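Local structure of TRAP dicarboxylate transporter-DctP subunit (4PFI) at residues T111-L116 with P134-A139; L119-Q124 with R128-A133; D197-P202 with G213-Q218. The protein probably binds a small solute in the periplasm, perhaps a carboxylate, and hands it to a TRAP-type membrane transporter. All coordinates share one frame; numbering follows the deposited sequence.

Contact 1: T111-L116 with P134-A139; sequences TGLFNL and PAFISA
Pro134 O is gripped twice in the helical turn that carries Phe136, the residue that reaches Leu113 and Phe114. It accepts Ser138 N in the usual helical way. It also accepts Ser138 OG at 2.7 Å, with the hydroxyl tilted 18° from the carbonyl plane. Ser138 OG therefore bonds back onto its own turn. The contact with 111-116 itself is apolar.

Within 134-139, Phe136 alone reaches 111-116. Its CG lies anti to the backbone N (chi1 -175°), which sends the ring straight out from the helix toward the 3-10 turn of 111-115. The ring leads with its outer edge. Phe136 CZ meets the methyl Leu113 CD2 at 3.6 Å, and Phe136 CE1 is close to the same methyl. On the neighbouring stretch of that edge, Phe136 CE2 meets Phe114 CZ at 3.9 Å. Phe114 comes from the opposite direction and also offers its edge, so the two rings meet rim to rim rather than as a stack. The backbones stay well apart, with Leu113 CA and Phe136 CA 11.8 Å from each other.

All three residues are buried. Phe154 lies against Phe114, and Phe140 meets Phe136 edge to face. Leu113 also rests on Phe323 and Ile335 of helix 318-339. Together they form a buried aromatic and aliphatic cluster, where the 3-10 turn meets helices 134-145 and 318-339 and strand 149-164, as in a hydrophobic core.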
ATOM      1  N   THR A 111      -1.242   6.770  -8.877  1.00 29.27           N
ATOM      2  CA  THR A 111      -0.880   5.845  -7.804  1.00 28.51           C
ATOM      3  C   THR A 111      -1.207   4.396  -8.205  1.00 27.30           C
ATOM      4  O   THR A 111      -0.703   3.461  -7.592  1.00 27.66           O
ATOM      5  CB  THR A 111      -1.547   6.218  -6.456  1.00 30.11           C
ATOM      6  OG1 THR A 111      -2.971   6.297  -6.610  1.00 32.14           O
ATOM      7  CG2 THR A 111      -1.032   7.557  -5.955  1.00 28.56           C
ATOM      8  N   GLY A 112      -2.022   4.215  -9.251  1.00 25.79           N
ATOM      9  CA  GLY A 112      -2.267   2.890  -9.793  1.00 23.63           C
ATOM     10  C   GLY A 112      -0.977   2.162 -10.156  1.00 23.86           C
ATOM     11  O   GLY A 112      -0.928   0.943 -10.181  1.00 23.33           O
ATOM     12  N   LEU A 113       0.068   2.917 -10.463  1.00 25.60           N
ATOM     13  CA  LEU A 113       1.375   2.337 -10.711  1.00 26.88           C
ATOM     14  C   LEU A 113       1.731   1.282  -9.653  1.00 22.38           C
ATOM     15  O   LEU A 113       2.314   0.262  -9.978  1.00 24.79           O
ATOM     16  CB  LEU A 113       2.434   3.444 -10.700  1.00 24.45           C
ATOM     17  CG  LEU A 113       3.889   3.028 -10.933  1.00 25.67           C
ATOM     18  CD1 LEU A 113       4.177   2.889 -12.429  1.00 26.88           C
ATOM     19  CD2 LEU A 113       4.861   4.053 -10.269  1.00 25.14           C
ATOM     20  N   PHE A 114       1.371   1.542  -8.399  1.00 22.03           N
ATOM     21  CA  PHE A 114       1.753   0.688  -7.275  1.00 21.24           C
ATOM     22  C   PHE A 114       0.940  -0.586  -7.140  1.00 20.29           C
ATOM     23  O   PHE A 114       1.280  -1.442  -6.322  1.00 23.03           O
ATOM     24  CB  PHE A 114       1.680   1.479  -5.956  1.00 21.76           C
ATOM     25  CG  PHE A 114       2.628   2.619  -5.905  1.00 23.58           C
ATOM     26  CD1 PHE A 114       3.992   2.388  -5.997  1.00 22.14           C
ATOM     27  CD2 PHE A 114       2.160   3.926  -5.832  1.00 24.05           C
ATOM     28  CE1 PHE A 114       4.892   3.458  -5.983  1.00 26.55           C
ATOM     29  CE2 PHE A 114       3.051   4.995  -5.809  1.00 27.34           C
ATOM     30  CZ  PHE A 114       4.430   4.756  -5.888  1.00 28.03           C
ATOM     31  N   ASN A 115      -0.130  -0.714  -7.915  1.00 20.40           N
ATOM     32  CA  ASN A 115      -0.877  -1.974  -7.972  1.00 20.01           C
ATOM     33  C   ASN A 115      -0.568  -2.801  -9.236  1.00 22.23           C
ATOM     34  O   ASN A 115      -1.150  -3.862  -9.419  1.00 20.78           O
ATOM     35  CB  ASN A 115      -2.390  -1.748  -7.882  1.00 19.89           C
ATOM     36  CG  ASN A 115      -2.821  -0.919  -6.673  1.00 26.34           C
ATOM     37  OD1 ASN A 115      -3.747  -0.107  -6.778  1.00 28.50           O
ATOM     38  ND2 ASN A 115      -2.171  -1.115  -5.531  1.00 25.79           N
ATOM     39  N   LEU A 116       0.318  -2.322 -10.111  1.00 22.89           N
ATOM     40  CA  LEU A 116       0.724  -3.106 -11.296  1.00 20.80           C
ATOM     41  C   LEU A 116       1.620  -4.287 -10.898  1.00 19.74           C
ATOM     42  O   LEU A 116       2.545  -4.137 -10.098  1.00 22.18           O
ATOM     43  CB  LEU A 116       1.449  -2.222 -12.321  1.00 21.34           C
ATOM     44  CG  LEU A 116       0.540  -1.252 -13.094  1.00 22.19           C
ATOM     45  CD1 LEU A 116       1.372  -0.299 -13.906  1.00 27.40           C
ATOM     46  CD2 LEU A 116      -0.447  -2.006 -13.996  1.00 22.13           C
ATOM     47  N   PRO A 134      14.405  11.454  -5.536  1.00 46.23           N
ATOM     48  CA  PRO A 134      13.723  12.746  -5.660  1.00 44.03           C
ATOM     49  C   PRO A 134      13.018  12.892  -7.006  1.00 41.74           C
ATOM     50  O   PRO A 134      11.958  13.513  -7.069  1.00 42.00           O
ATOM     51  CB  PRO A 134      14.863  13.764  -5.533  1.00 42.22           C
ATOM     52  CG  PRO A 134      15.956  13.026  -4.809  1.00 42.50           C
ATOM     53  CD  PRO A 134      15.848  11.611  -5.272  1.00 43.92           C
ATOM     54  N   ALA A 135      13.599  12.323  -8.059  1.00 38.99           N
ATOM     55  CA  ALA A 135      13.023  12.417  -9.399  1.00 41.96           C
ATOM     56  C   ALA A 135      11.751  11.570  -9.516  1.00 45.79           C
ATOM     57  O   ALA A 135      10.862  11.878 -10.312  1.00 44.92           O
ATOM     58  CB  ALA A 135      14.046  11.995 -10.456  1.00 42.82           C
ATOM     59  N   PHE A 136      11.658  10.508  -8.719  1.00 45.31           N
ATOM     60  CA  PHE A 136      10.461   9.669  -8.720  1.00 39.80           C
ATOM     61  C   PHE A 136       9.373  10.353  -7.895  1.00 36.64           C
ATOM     62  O   PHE A 136       8.226  10.467  -8.335  1.00 37.77           O
ATOM     63  CB  PHE A 136      10.775   8.290  -8.152  1.00 40.67           C
ATOM     64  CG  PHE A 136       9.628   7.333  -8.220  1.00 40.58           C
ATOM     65  CD1 PHE A 136       9.328   6.674  -9.407  1.00 41.94           C
ATOM     66  CD2 PHE A 136       8.856   7.073  -7.096  1.00 41.62           C
ATOM     67  CE1 PHE A 136       8.267   5.786  -9.481  1.00 42.81           C
ATOM     68  CE2 PHE A 136       7.790   6.177  -7.158  1.00 42.62           C
ATOM     69  CZ  PHE A 136       7.498   5.532  -8.354  1.00 41.92           C
ATOM     70  N   ILE A 137       9.736  10.840  -6.713  1.00 37.73           N
ATOM     71  CA  ILE A 137       8.779  11.550  -5.881  1.00 40.58           C
ATOM     72  C   ILE A 137       8.230  12.749  -6.653  1.00 44.37           C
ATOM     73  O   ILE A 137       7.019  12.944  -6.737  1.00 45.21           O
ATOM     74  CB  ILE A 137       9.426  12.030  -4.560  1.00 41.29           C
ATOM     75  CG1 ILE A 137       9.835  10.819  -3.707  1.00 43.60           C
ATOM     76  CG2 ILE A 137       8.467  12.958  -3.788  1.00 38.47           C
ATOM     77  CD1 ILE A 137      10.330  11.175  -2.295  1.00 43.84           C
ATOM     78  N   SER A 138       9.128  13.539  -7.234  1.00 44.71           N
ATOM     79  CA  SER A 138       8.736  14.770  -7.902  1.00 47.45           C
ATOM     80  C   SER A 138       7.784  14.499  -9.068  1.00 43.36           C
ATOM     81  O   SER A 138       6.890  15.297  -9.338  1.00 43.37           O
ATOM     82  CB  SER A 138       9.969  15.560  -8.375  1.00 54.40           C
ATOM     83  OG  SER A 138      10.821  14.765  -9.179  1.00 58.37           O
ATOM     84  N   ALA A 139       7.959  13.376  -9.754  1.00 43.51           N
ATOM     85  CA  ALA A 139       7.055  13.018 -10.849  1.00 44.58           C
ATOM     86  C   ALA A 139       5.594  12.883 -10.362  1.00 44.79           C
ATOM     87  O   ALA A 139       4.647  13.040 -11.138  1.00 44.14           O
ATOM     88  CB  ALA A 139       7.530  11.728 -11.551  1.00 39.11           C
TER

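Contact 2: L119-Q124 with R128-A133; sequences LLPEEQ and RRLLEA
Arg128 CB sits 3.2 Å from Gln124 O, beside the bond that joins their backbones. Arg128 N donates to that same oxygen at 2.8 Å, with an N-H...O angle of 159°. This is an i to i-4 bond in the first turn of helix 124-132, just after Glu123 at the N-cap. Beyond CB, CG runs anti to the backbone N, and the chain stays extended until it bends at chi3 (64°). The side chain touches Trp279 of helix 263-296, on which Gln124 and Leu131 also lean. At the tip the guanidinium has two acidic neighbours in its own helix. NH1 forms a salt bridge with Glu125 OE1. NH2 forms another with Glu132 OE2 at 2.7 Å, although the hydrogen bond is weak, with an angle of 125°. Ser275 OG bonds to the same Glu132 oxygen.

A second, apolar touch lies farther along the helix. The methyl Leu130 CD2 approaches Pro121 CD at 4.1 Å and Leu120 CG at 4.3 Å.

The contact near Leu130 is loose, and Arg244 bonds the carbonyls of Pro121 and Glu122. Arg128 joins Glu125 near the helix start to Glu132 at its end; these carboxylates probably balance its charge and restrain its guanidinium.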
ATOM      1  N   LEU A 119       6.237  -4.911 -11.683  1.00 29.14           N
ATOM      2  CA  LEU A 119       6.715  -3.678 -12.284  1.00 26.62           C
ATOM      3  C   LEU A 119       7.896  -3.127 -11.499  1.00 28.72           C
ATOM      4  O   LEU A 119       9.016  -3.061 -12.008  1.00 32.06           O
ATOM      5  CB  LEU A 119       5.602  -2.633 -12.334  1.00 26.83           C
ATOM      6  CG  LEU A 119       6.027  -1.291 -12.947  1.00 28.68           C
ATOM      7  CD1 LEU A 119       5.880  -1.335 -14.458  1.00 24.94           C
ATOM      8  CD2 LEU A 119       5.217  -0.159 -12.354  1.00 30.40           C
ATOM      9  N   LEU A 120       7.637  -2.710 -10.264  1.00 23.51           N
ATOM     10  CA  LEU A 120       8.694  -2.254  -9.382  1.00 26.13           C
ATOM     11  C   LEU A 120       9.696  -3.386  -9.174  1.00 29.59           C
ATOM     12  O   LEU A 120       9.332  -4.554  -9.242  1.00 28.87           O
ATOM     13  CB  LEU A 120       8.112  -1.847  -8.044  1.00 24.75           C
ATOM     14  CG  LEU A 120       7.505  -0.458  -7.929  1.00 30.84           C
ATOM     15  CD1 LEU A 120       6.599  -0.109  -9.113  1.00 29.76           C
ATOM     16  CD2 LEU A 120       6.738  -0.388  -6.607  1.00 35.64           C
ATOM     17  N   PRO A 121      10.971  -3.045  -8.932  1.00 30.37           N
ATOM     18  CA  PRO A 121      12.001  -4.073  -8.732  1.00 26.81           C
ATOM     19  C   PRO A 121      11.695  -4.986  -7.520  1.00 26.81           C
ATOM     20  O   PRO A 121      11.256  -4.492  -6.480  1.00 24.49           O
ATOM     21  CB  PRO A 121      13.276  -3.253  -8.508  1.00 26.97           C
ATOM     22  CG  PRO A 121      12.821  -1.888  -8.158  1.00 29.71           C
ATOM     23  CD  PRO A 121      11.519  -1.681  -8.844  1.00 28.19           C
ATOM     24  N   GLU A 122      11.899  -6.294  -7.690  1.00 28.58           N
ATOM     25  CA  GLU A 122      11.696  -7.310  -6.655  1.00 29.46           C
ATOM     26  C   GLU A 122      12.601  -7.081  -5.467  1.00 31.64           C
ATOM     27  O   GLU A 122      12.157  -7.086  -4.317  1.00 31.68           O
ATOM     28  CB  GLU A 122      12.078  -8.693  -7.185  1.00 34.23           C
ATOM     29  CG  GLU A 122      11.386  -9.122  -8.434  1.00 39.42           C
ATOM     30  CD  GLU A 122      11.921 -10.447  -8.942  1.00 43.16           C
ATOM     31  OE1 GLU A 122      12.871 -10.988  -8.324  1.00 43.33           O
ATOM     32  OE2 GLU A 122      11.386 -10.947  -9.958  1.00 44.00           O
ATOM     33  N   GLU A 123      13.892  -6.945  -5.760  1.00 28.67           N
ATOM     34  CA  GLU A 123      14.904  -6.815  -4.725  1.00 31.54           C
ATOM     35  C   GLU A 123      14.663  -5.523  -3.973  1.00 28.15           C
ATOM     36  O   GLU A 123      14.287  -4.506  -4.559  1.00 28.58           O
ATOM     37  CB  GLU A 123      16.328  -6.840  -5.305  1.00 36.82           C
ATOM     38  CG  GLU A 123      16.604  -7.965  -6.315  1.00 41.17           C
ATOM     39  CD  GLU A 123      16.486  -9.380  -5.730  1.00 50.44           C
ATOM     40  OE1 GLU A 123      16.844  -9.575  -4.543  1.00 55.72           O
ATOM     41  OE2 GLU A 123      16.040 -10.309  -6.459  1.00 47.69           O
ATOM     42  N   GLN A 124      14.893  -5.583  -2.668  1.00 27.75           N
ATOM     43  CA  GLN A 124      14.534  -4.511  -1.752  1.00 29.96           C
ATOM     44  C   GLN A 124      15.357  -3.252  -1.963  1.00 35.17           C
ATOM     45  O   GLN A 124      14.839  -2.149  -1.839  1.00 36.56           O
ATOM     46  CB  GLN A 124      14.697  -4.970  -0.300  1.00 27.01           C
ATOM     47  CG  GLN A 124      14.193  -3.934   0.710  1.00 32.78           C
ATOM     48  CD  GLN A 124      14.688  -4.170   2.137  1.00 36.76           C
ATOM     49  OE1 GLN A 124      14.265  -5.119   2.800  1.00 35.98           O
ATOM     50  NE2 GLN A 124      15.581  -3.296   2.616  1.00 35.94           N
ATOM     51  N   ARG A 128      13.811   0.229  -2.798  1.00 24.86           N
ATOM     52  CA  ARG A 128      13.985   1.320  -1.859  1.00 28.92           C
ATOM     53  C   ARG A 128      14.556   2.554  -2.579  1.00 34.35           C
ATOM     54  O   ARG A 128      14.029   3.657  -2.435  1.00 31.24           O
ATOM     55  CB  ARG A 128      14.927   0.899  -0.724  1.00 28.33           C
ATOM     56  CG  ARG A 128      14.899   1.835   0.468  1.00 33.16           C
ATOM     57  CD  ARG A 128      15.755   1.307   1.605  1.00 38.96           C
ATOM     58  NE  ARG A 128      17.165   1.240   1.244  1.00 43.83           N
ATOM     59  CZ  ARG A 128      18.005   2.269   1.311  1.00 44.51           C
ATOM     60  NH1 ARG A 128      19.280   2.110   0.961  1.00 49.11           N
ATOM     61  NH2 ARG A 128      17.579   3.451   1.723  1.00 41.40           N
ATOM     62  N   ARG A 129      15.618   2.360  -3.359  1.00 35.81           N
ATOM     63  CA  ARG A 129      16.259   3.466  -4.081  1.00 39.80           C
ATOM     64  C   ARG A 129      15.240   4.238  -4.903  1.00 36.35           C
ATOM     65  O   ARG A 129      15.248   5.467  -4.922  1.00 40.30           O
ATOM     66  CB  ARG A 129      17.358   2.958  -5.026  1.00 47.15           C
ATOM     67  CG  ARG A 129      18.718   2.751  -4.373  1.00 54.74           C
ATOM     68  CD  ARG A 129      19.852   2.536  -5.413  1.00 58.26           C
ATOM     69  NE  ARG A 129      19.958   1.138  -5.861  1.00 60.26           N
ATOM     70  CZ  ARG A 129      19.798   0.702  -7.116  1.00 56.68           C
ATOM     71  NH1 ARG A 129      19.527   1.549  -8.107  1.00 54.62           N
ATOM     72  NH2 ARG A 129      19.918  -0.602  -7.386  1.00 52.32           N
ATOM     73  N   LEU A 130      14.385   3.506  -5.605  1.00 33.76           N
ATOM     74  CA  LEU A 130      13.385   4.107  -6.483  1.00 33.96           C
ATOM     75  C   LEU A 130      12.410   4.993  -5.711  1.00 34.29           C
ATOM     76  O   LEU A 130      12.234   6.168  -6.039  1.00 35.28           O
ATOM     77  CB  LEU A 130      12.610   3.015  -7.212  1.00 33.40           C
ATOM     78  CG  LEU A 130      11.608   3.511  -8.247  1.00 35.05           C
ATOM     79  CD1 LEU A 130      12.346   4.174  -9.457  1.00 30.80           C
ATOM     80  CD2 LEU A 130      10.684   2.348  -8.659  1.00 32.80           C
ATOM     81  N   LEU A 131      11.787   4.430  -4.677  1.00 34.89           N
ATOM     82  CA  LEU A 131      10.790   5.158  -3.886  1.00 33.04           C
ATOM     83  C   LEU A 131      11.381   6.404  -3.223  1.00 33.05           C
ATOM     84  O   LEU A 131      10.652   7.342  -2.913  1.00 32.93           O
ATOM     85  CB  LEU A 131      10.177   4.255  -2.807  1.00 29.56           C
ATOM     86  CG  LEU A 131       9.285   3.084  -3.256  1.00 28.93           C
ATOM     87  CD1 LEU A 131       8.918   2.233  -2.054  1.00 28.80           C
ATOM     88  CD2 LEU A 131       8.007   3.516  -3.978  1.00 23.50           C
ATOM     89  N   GLU A 132      12.690   6.386  -2.989  1.00 35.87           N
ATOM     90  CA  GLU A 132      13.410   7.465  -2.298  1.00 39.96           C
ATOM     91  C   GLU A 132      13.909   8.509  -3.268  1.00 41.46           C
ATOM     92  O   GLU A 132      14.254   9.615  -2.871  1.00 40.79           O
ATOM     93  CB  GLU A 132      14.641   6.912  -1.577  1.00 38.22           C
ATOM     94  CG  GLU A 132      14.390   6.447  -0.170  1.00 43.73           C
ATOM     95  CD  GLU A 132      15.636   5.857   0.487  1.00 51.07           C
ATOM     96  OE1 GLU A 132      16.760   6.022  -0.056  1.00 54.79           O
ATOM     97  OE2 GLU A 132      15.485   5.222   1.554  1.00 50.94           O
ATOM     98  N   ALA A 133      13.995   8.128  -4.536  1.00 42.60           N
ATOM     99  CA  ALA A 133      14.510   9.006  -5.570  1.00 40.41           C
ATOM    100  C   ALA A 133      13.705  10.309  -5.613  1.00 45.83           C
ATOM    101  O   ALA A 133      12.470  10.287  -5.704  1.00 45.49           O
ATOM    102  CB  ALA A 133      14.476   8.305  -6.919  1.00 36.01           C
TER

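Contact 3: D197-P202 with G213-Q218; sequences DPVQTP and GNIDGQ
With CG1 anti to the carbonyl carbon (chi1 -71°) and chi2 extended, Ile215 carries CD1 across to Thr201. On the other side, a chi1 of -42° puts Thr201 OG1 beside the backbone N, facing the isoleucine. The two side chains reach toward each other tip to tip.

Ile215 CD1 approaches Thr201 OG1 at 3.3 Å and Thr201 CB at 3.7 Å. Thr201 CG2 stands a little farther off, at 4.0 Å from the same methyl. One carbon tip therefore touches both branches of the threonine and the carbon that joins them. The touch on OG1 is van der Waals contact, since a methyl offers it no bonding proton. Val199 CG2 adds a looser apolar touch at 4.3 Å from Ile215 CD1.

Asp209 of helix 203-212 lies against both Thr201 and Ile215, and Leu210 lies against Ile215. Gly213, just after the helix, has positive phi and belongs to a Schellman motif. Between the two segments in the sheet lies strand 178-180. Its Arg178 forms a salt bridge with Asp197 and gives its backbone N to Asp216 OD2. Strands 197-199 and 217-220 both run parallel to it. Ile215 packs against the connecting helix 203-212, within a beta-alpha-beta crossover that skips strand 178-180, as in the alpha/beta domains of solute-binding proteins.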
ATOM      1  N   ASP A 197     -12.866 -12.701 -11.916  1.00 23.05           N
ATOM      2  CA  ASP A 197     -13.879 -11.645 -11.837  1.00 25.93           C
ATOM      3  C   ASP A 197     -13.601 -10.871 -10.557  1.00 24.01           C
ATOM      4  O   ASP A 197     -13.973 -11.315  -9.462  1.00 20.83           O
ATOM      5  CB  ASP A 197     -15.304 -12.210 -11.791  1.00 26.38           C
ATOM      6  CG  ASP A 197     -16.351 -11.132 -11.522  1.00 39.80           C
ATOM      7  OD1 ASP A 197     -16.104  -9.949 -11.863  1.00 45.37           O
ATOM      8  OD2 ASP A 197     -17.429 -11.459 -10.967  1.00 45.90           O
ATOM      9  N   PRO A 198     -12.932  -9.720 -10.682  1.00 23.85           N
ATOM     10  CA  PRO A 198     -12.555  -8.907  -9.520  1.00 18.86           C
ATOM     11  C   PRO A 198     -13.730  -8.162  -8.869  1.00 18.93           C
ATOM     12  O   PRO A 198     -14.554  -7.576  -9.555  1.00 19.98           O
ATOM     13  CB  PRO A 198     -11.562  -7.914 -10.110  1.00 18.78           C
ATOM     14  CG  PRO A 198     -11.957  -7.794 -11.540  1.00 19.41           C
ATOM     15  CD  PRO A 198     -12.507  -9.118 -11.951  1.00 20.72           C
ATOM     16  N   VAL A 199     -13.798  -8.191  -7.541  1.00 17.33           N
ATOM     17  CA  VAL A 199     -14.798  -7.424  -6.780  1.00 15.72           C
ATOM     18  C   VAL A 199     -14.072  -6.566  -5.766  1.00 15.73           C
ATOM     19  O   VAL A 199     -12.925  -6.851  -5.425  1.00 14.84           O
ATOM     20  CB  VAL A 199     -15.750  -8.362  -6.009  1.00 16.53           C
ATOM     21  CG1 VAL A 199     -16.669  -9.085  -6.969  1.00 21.46           C
ATOM     22  CG2 VAL A 199     -14.952  -9.371  -5.230  1.00 13.77           C
ATOM     23  N   GLN A 200     -14.727  -5.517  -5.290  1.00 16.21           N
ATOM     24  CA  GLN A 200     -14.193  -4.667  -4.239  1.00 18.78           C
ATOM     25  C   GLN A 200     -15.151  -4.604  -3.046  1.00 18.83           C
ATOM     26  O   GLN A 200     -15.474  -3.550  -2.530  1.00 22.16           O
ATOM     27  CB  GLN A 200     -13.928  -3.278  -4.780  1.00 19.73           C
ATOM     28  CG  GLN A 200     -12.888  -3.277  -5.889  1.00 23.31           C
ATOM     29  CD  GLN A 200     -13.500  -3.651  -7.182  1.00 23.76           C
ATOM     30  OE1 GLN A 200     -14.534  -3.102  -7.550  1.00 30.15           O
ATOM     31  NE2 GLN A 200     -12.899  -4.602  -7.885  1.00 24.62           N
ATOM     32  N   THR A 201     -15.610  -5.764  -2.643  1.00 18.76           N
ATOM     33  CA  THR A 201     -16.371  -5.951  -1.409  1.00 16.70           C
ATOM     34  C   THR A 201     -15.754  -5.255  -0.171  1.00 15.86           C
ATOM     35  O   THR A 201     -14.550  -5.387   0.074  1.00 14.42           O
ATOM     36  CB  THR A 201     -16.389  -7.418  -1.120  1.00 18.32           C
ATOM     37  OG1 THR A 201     -16.620  -8.125  -2.350  1.00 22.23           O
ATOM     38  CG2 THR A 201     -17.471  -7.745  -0.096  1.00 21.48           C
ATOM     39  N   PRO A 202     -16.574  -4.506   0.600  1.00 16.50           N
ATOM     40  CA  PRO A 202     -16.139  -3.816   1.823  1.00 16.01           C
ATOM     41  C   PRO A 202     -15.495  -4.778   2.804  1.00 17.66           C
ATOM     42  O   PRO A 202     -15.961  -5.911   2.985  1.00 14.92           O
ATOM     43  CB  PRO A 202     -17.442  -3.273   2.408  1.00 16.93           C
ATOM     44  CG  PRO A 202     -18.369  -3.167   1.245  1.00 17.53           C
ATOM     45  CD  PRO A 202     -18.010  -4.304   0.343  1.00 16.44           C
ATOM     46  N   GLY A 213     -18.117 -18.746   0.604  1.00 11.19           N
ATOM     47  CA  GLY A 213     -17.768 -18.999  -0.787  1.00 10.17           C
ATOM     48  C   GLY A 213     -18.347 -17.975  -1.752  1.00 10.83           C
ATOM     49  O   GLY A 213     -18.301 -18.187  -2.938  1.00 11.94           O
ATOM     50  N   ASN A 214     -18.900 -16.864  -1.262  1.00 10.91           N
ATOM     51  CA  ASN A 214     -19.301 -15.781  -2.179  1.00 11.65           C
ATOM     52  C   ASN A 214     -18.094 -15.128  -2.866  1.00 11.59           C
ATOM     53  O   ASN A 214     -18.198 -14.558  -3.949  1.00 14.69           O
ATOM     54  CB  ASN A 214     -20.112 -14.704  -1.445  1.00 11.91           C
ATOM     55  CG  ASN A 214     -21.387 -15.252  -0.850  1.00 14.37           C
ATOM     56  OD1 ASN A 214     -22.056 -16.104  -1.440  1.00 13.64           O
ATOM     57  ND2 ASN A 214     -21.730 -14.768   0.325  1.00 15.45           N
ATOM     58  N   ILE A 215     -16.965 -15.175  -2.185  1.00 10.83           N
ATOM     59  CA  ILE A 215     -15.701 -14.698  -2.715  1.00 12.57           C
ATOM     60  C   ILE A 215     -14.712 -15.850  -2.589  1.00 10.23           C
ATOM     61  O   ILE A 215     -14.705 -16.534  -1.562  1.00 10.95           O
ATOM     62  CB  ILE A 215     -15.208 -13.502  -1.875  1.00 12.27           C
ATOM     63  CG1 ILE A 215     -16.075 -12.292  -2.143  1.00 17.78           C
ATOM     64  CG2 ILE A 215     -13.807 -13.117  -2.232  1.00 10.49           C
ATOM     65  CD1 ILE A 215     -15.633 -11.078  -1.339  1.00 23.61           C
ATOM     66  N   ASP A 216     -13.893 -16.080  -3.607  1.00 10.50           N
ATOM     67  CA  ASP A 216     -12.969 -17.226  -3.609  1.00 10.57           C
ATOM     68  C   ASP A 216     -11.593 -16.945  -3.025  1.00 13.54           C
ATOM     69  O   ASP A 216     -10.942 -17.838  -2.493  1.00 12.63           O
ATOM     70  CB  ASP A 216     -12.867 -17.786  -5.018  1.00 11.46           C
ATOM     71  CG  ASP A 216     -14.224 -18.262  -5.518  1.00 17.92           C
ATOM     72  OD1 ASP A 216     -14.789 -19.199  -4.879  1.00 25.94           O
ATOM     73  OD2 ASP A 216     -14.768 -17.661  -6.470  1.00 18.31           O
ATOM     74  N   GLY A 217     -11.166 -15.697  -3.069  1.00  9.85           N
ATOM     75  CA  GLY A 217      -9.907 -15.345  -2.447  1.00  9.55           C
ATOM     76  C   GLY A 217      -9.740 -13.856  -2.393  1.00  9.83           C
ATOM     77  O   GLY A 217     -10.611 -13.102  -2.825  1.00 10.26           O
ATOM     78  N   GLN A 218      -8.631 -13.425  -1.842  1.00  9.74           N
ATOM     79  CA  GLN A 218      -8.309 -12.007  -1.774  1.00 10.19           C
ATOM     80  C   GLN A 218      -6.820 -11.832  -1.665  1.00 12.26           C
ATOM     81  O   GLN A 218      -6.068 -12.798  -1.557  1.00 10.03           O
ATOM     82  CB  GLN A 218      -9.006 -11.310  -0.595  1.00 10.13           C
ATOM     83  CG  GLN A 218      -8.680 -11.875   0.813  1.00  9.59           C
ATOM     84  CD  GLN A 218      -7.342 -11.412   1.355  1.00  9.83           C
ATOM     85  OE1 GLN A 218      -7.118 -10.221   1.596  1.00 10.77           O
ATOM     86  NE2 GLN A 218      -6.429 -12.343   1.491  1.00 10.08           N
TER

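Contact 2 is nested inside the loop closed by contact 1, and contact 3 follows later in the chain. The centres of contacts 1 and 2 are about 10 Å apart. Their segments touch, for example at Phe114 CE1 and Leu131 CD2, 3.7 Å apart. Helices 124-132 and 134-145 follow each other directly, and both contacts also lean on helix 318-339. They belong to one continuous packing region. Contact 3 is separate: its centre is about 27 Å from that of contact 1 and 29 Å from that of contact 2. Contacts 2 and 3 lie on opposite sides of the chain's centre. Solute-binding proteins of this kind are built of two lobes.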